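Local coordinates for cytoplasmic protein (Cryptococcus neoformans var. grubii serotype A, PDB 7LPO) that probably hydrolyses steryl beta-glucosides, as a sterylglucosidase of glycoside hydrolase family 5, at residues Met303-Gly308 against Gln329-Lys334. Numbering follows the deposited sequence.
Sequences MRLGMG and QTIDPK
Leu305, in the last turn of helix 299-306, reaches with its CD2 methyl into the angle between Ile331 and Pro333. Leu305 CD2 is 3.9 Å from Ile331 CG2. Pro333 CD lies at the same distance from Leu305 CD2. The carbonyl O of Ile331 is nearer still, 3.5 Å from Leu305 CD2. The leucine and isoleucine side chains cross at about a right angle, and their CD1 methyls meet more loosely. With CG anti to the carbonyl carbon (chi1 -73°), Leu305 brings both methyls closer to the strand end than its CB alone would suggest. The proline ring lies along the C-terminal end of the helix: Pro333 CG is 3.5 Å from Leu305 O, while Pro333 CB rests 3.8 Å from Gly308 CA.

The helix ends there in a Schellman motif, with Gly308 at positive phi as its C-prime residue. Gly308 N donates to Leu305 O at 2.8 Å, so the carbonyl beside the proline ring already has a partner. In segment 329-334, Asp332 forms an Asx turn, its OD1 receiving Lys334 N at 2.9 Å from above the carboxylate plane, a bend that spans Pro333. Ile331 ends strand 322-331, an outer strand of a three-stranded antiparallel sheet, and its side chain also touches Val313 and Pro295. Backbone hydrogen bonds of Gly306 with Leu338 and of Gly308 with Gly335 tie the following loop to the helix end.

No hydrogen bond joins the two segments directly; their contact consists of apolar side chains and proline ring carbons against backbone, supplemented by the neighbouring backbone bonds, while Leu305 O and Gly308 N pair within the helix end and Asp332 OD1 and Lys334 N within the Asx turn.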
ATOM      1  N   MET A 303     -15.878  18.250  15.611  1.00 19.12           N
ATOM      2  CA  MET A 303     -15.292  19.164  16.584  1.00 17.06           C
ATOM      3  C   MET A 303     -16.210  19.350  17.789  1.00 17.48           C
ATOM      4  O   MET A 303     -15.745  19.352  18.934  1.00 18.47           O
ATOM      5  CB  MET A 303     -15.002  20.510  15.920  1.00 17.07           C
ATOM      6  CG  MET A 303     -13.876  20.473  14.885  1.00 19.78           C
ATOM      7  SD  MET A 303     -13.749  22.003  13.925  1.00 17.20           S
ATOM      8  CE  MET A 303     -12.517  21.534  12.707  1.00 21.65           C
ATOM      9  N   ARG A 304     -17.512  19.523  17.555  1.00 15.58           N
ATOM     10  CA  ARG A 304     -18.446  19.604  18.675  1.00 15.67           C
ATOM     11  C   ARG A 304     -18.418  18.326  19.495  1.00 15.66           C
ATOM     12  O   ARG A 304     -18.450  18.367  20.731  1.00 15.71           O
ATOM     13  CB  ARG A 304     -19.863  19.864  18.179  1.00 15.73           C
ATOM     14  CG  ARG A 304     -20.079  21.243  17.578  1.00 17.15           C
ATOM     15  CD  ARG A 304     -21.344  21.236  16.749  1.00 19.98           C
ATOM     16  NE  ARG A 304     -21.574  22.499  16.056  1.00 21.78           N
ATOM     17  CZ  ARG A 304     -22.322  22.620  14.964  1.00 22.71           C
ATOM     18  NH1 ARG A 304     -22.902  21.548  14.438  1.00 18.57           N
ATOM     19  NH2 ARG A 304     -22.482  23.813  14.399  1.00 26.94           N
ATOM     20  N   LEU A 305     -18.371  17.176  18.820  1.00 15.94           N
ATOM     21  CA  LEU A 305     -18.246  15.910  19.530  1.00 16.31           C
ATOM     22  C   LEU A 305     -16.953  15.864  20.335  1.00 15.77           C
ATOM     23  O   LEU A 305     -16.926  15.360  21.461  1.00 15.80           O
ATOM     24  CB  LEU A 305     -18.297  14.751  18.529  1.00 15.74           C
ATOM     25  CG  LEU A 305     -19.662  14.436  17.910  1.00 16.29           C
ATOM     26  CD1 LEU A 305     -19.512  13.419  16.764  1.00 15.86           C
ATOM     27  CD2 LEU A 305     -20.618  13.905  18.944  1.00 17.30           C
ATOM     28  N   GLY A 306     -15.859  16.357  19.757  1.00 16.34           N
ATOM     29  CA  GLY A 306     -14.591  16.368  20.461  1.00 18.26           C
ATOM     30  C   GLY A 306     -14.572  17.277  21.672  1.00 18.45           C
ATOM     31  O   GLY A 306     -13.651  17.178  22.489  1.00 18.85           O
ATOM     32  N   MET A 307     -15.544  18.183  21.784  1.00 15.67           N
ATOM     33  CA  MET A 307     -15.758  18.974  22.986  1.00 15.75           C
ATOM     34  C   MET A 307     -16.844  18.369  23.875  1.00 16.03           C
ATOM     35  O   MET A 307     -17.322  19.032  24.799  1.00 17.46           O
ATOM     36  CB  MET A 307     -16.117  20.414  22.613  1.00 15.80           C
ATOM     37  CG  MET A 307     -14.927  21.263  22.177  1.00 20.98           C
ATOM     38  SD  MET A 307     -13.601  21.375  23.422  1.00 23.47           S
ATOM     39  CE  MET A 307     -14.486  22.129  24.784  1.00 21.13           C
ATOM     40  N   GLY A 308     -17.233  17.124  23.620  1.00 17.10           N
ATOM     41  CA  GLY A 308     -18.129  16.413  24.495  1.00 17.32           C
ATOM     42  C   GLY A 308     -19.602  16.640  24.248  1.00 19.76           C
ATOM     43  O   GLY A 308     -20.420  16.192  25.063  1.00 20.97           O
ATOM     44  N   GLN A 329     -27.797   8.753  13.427  1.00 40.79           N
ATOM     45  CA  GLN A 329     -27.436   8.123  14.690  1.00 40.44           C
ATOM     46  C   GLN A 329     -26.909   9.177  15.651  1.00 37.92           C
ATOM     47  O   GLN A 329     -26.126  10.048  15.265  1.00 38.79           O
ATOM     48  CB  GLN A 329     -26.380   7.031  14.479  1.00 41.32           C
ATOM     49  CG  GLN A 329     -26.935   5.768  13.850  1.00 45.12           C
ATOM     50  CD  GLN A 329     -25.877   4.712  13.620  1.00 48.21           C
ATOM     51  OE1 GLN A 329     -25.057   4.426  14.501  1.00 50.75           O
ATOM     52  NE2 GLN A 329     -25.888   4.120  12.434  1.00 47.52           N
ATOM     53  N   THR A 330     -27.347   9.103  16.899  1.00 35.12           N
ATOM     54  CA  THR A 330     -26.873  10.013  17.928  1.00 33.93           C
ATOM     55  C   THR A 330     -25.578   9.478  18.527  1.00 32.04           C
ATOM     56  O   THR A 330     -25.505   8.311  18.928  1.00 33.34           O
ATOM     57  CB  THR A 330     -27.925  10.196  19.020  1.00 37.17           C
ATOM     58  OG1 THR A 330     -29.096  10.798  18.456  1.00 39.62           O
ATOM     59  CG2 THR A 330     -27.391  11.078  20.140  1.00 38.14           C
ATOM     60  N   ILE A 331     -24.555  10.329  18.560  1.00 23.76           N
ATOM     61  CA  ILE A 331     -23.316  10.071  19.288  1.00 21.57           C
ATOM     62  C   ILE A 331     -23.301  11.026  20.472  1.00 23.12           C
ATOM     63  O   ILE A 331     -23.414  12.248  20.297  1.00 20.26           O
ATOM     64  CB  ILE A 331     -22.076  10.260  18.400  1.00 20.29           C
ATOM     65  CG1 ILE A 331     -22.129   9.294  17.206  1.00 19.68           C
ATOM     66  CG2 ILE A 331     -20.805  10.059  19.208  1.00 19.05           C
ATOM     67  CD1 ILE A 331     -21.164   9.661  16.090  1.00 20.80           C
ATOM     68  N   ASP A 332     -23.191  10.475  21.676  1.00 28.11           N
ATOM     69  CA  ASP A 332     -23.214  11.278  22.898  1.00 31.81           C
ATOM     70  C   ASP A 332     -21.967  11.004  23.724  1.00 27.50           C
ATOM     71  O   ASP A 332     -21.922  10.009  24.471  1.00 27.25           O
ATOM     72  CB  ASP A 332     -24.471  10.983  23.714  1.00 37.13           C
ATOM     73  CG  ASP A 332     -24.658  11.953  24.869  1.00 41.97           C
ATOM     74  OD1 ASP A 332     -23.733  12.761  25.135  1.00 41.84           O
ATOM     75  OD2 ASP A 332     -25.736  11.910  25.505  1.00 44.28           O
ATOM     76  N   PRO A 333     -20.929  11.842  23.623  1.00 24.43           N
ATOM     77  CA  PRO A 333     -19.741  11.649  24.469  1.00 20.62           C
ATOM     78  C   PRO A 333     -19.998  11.907  25.938  1.00 22.49           C
ATOM     79  O   PRO A 333     -19.142  11.558  26.761  1.00 22.52           O
ATOM     80  CB  PRO A 333     -18.729  12.662  23.904  1.00 19.85           C
ATOM     81  CG  PRO A 333     -19.277  13.092  22.578  1.00 21.78           C
ATOM     82  CD  PRO A 333     -20.764  12.969  22.688  1.00 23.74           C
ATOM     83  N   LYS A 334     -21.129  12.529  26.281  1.00 30.64           N
ATOM     84  CA  LYS A 334     -21.493  12.824  27.666  1.00 33.24           C
ATOM     85  C   LYS A 334     -20.413  13.644  28.361  1.00 31.97           C
ATOM     86  O   LYS A 334     -19.980  13.333  29.474  1.00 34.34           O
ATOM     87  CB  LYS A 334     -21.790  11.539  28.437  1.00 35.93           C
ATOM     88  CG  LYS A 334     -23.023  10.809  27.932  1.00 40.85           C
ATOM     89  CD  LYS A 334     -22.828   9.304  27.966  1.00 46.48           C
ATOM     90  CE  LYS A 334     -24.028   8.621  28.618  1.00 51.99           C
ATOM     91  NZ  LYS A 334     -25.164   8.423  27.650  1.00 54.85           N
TER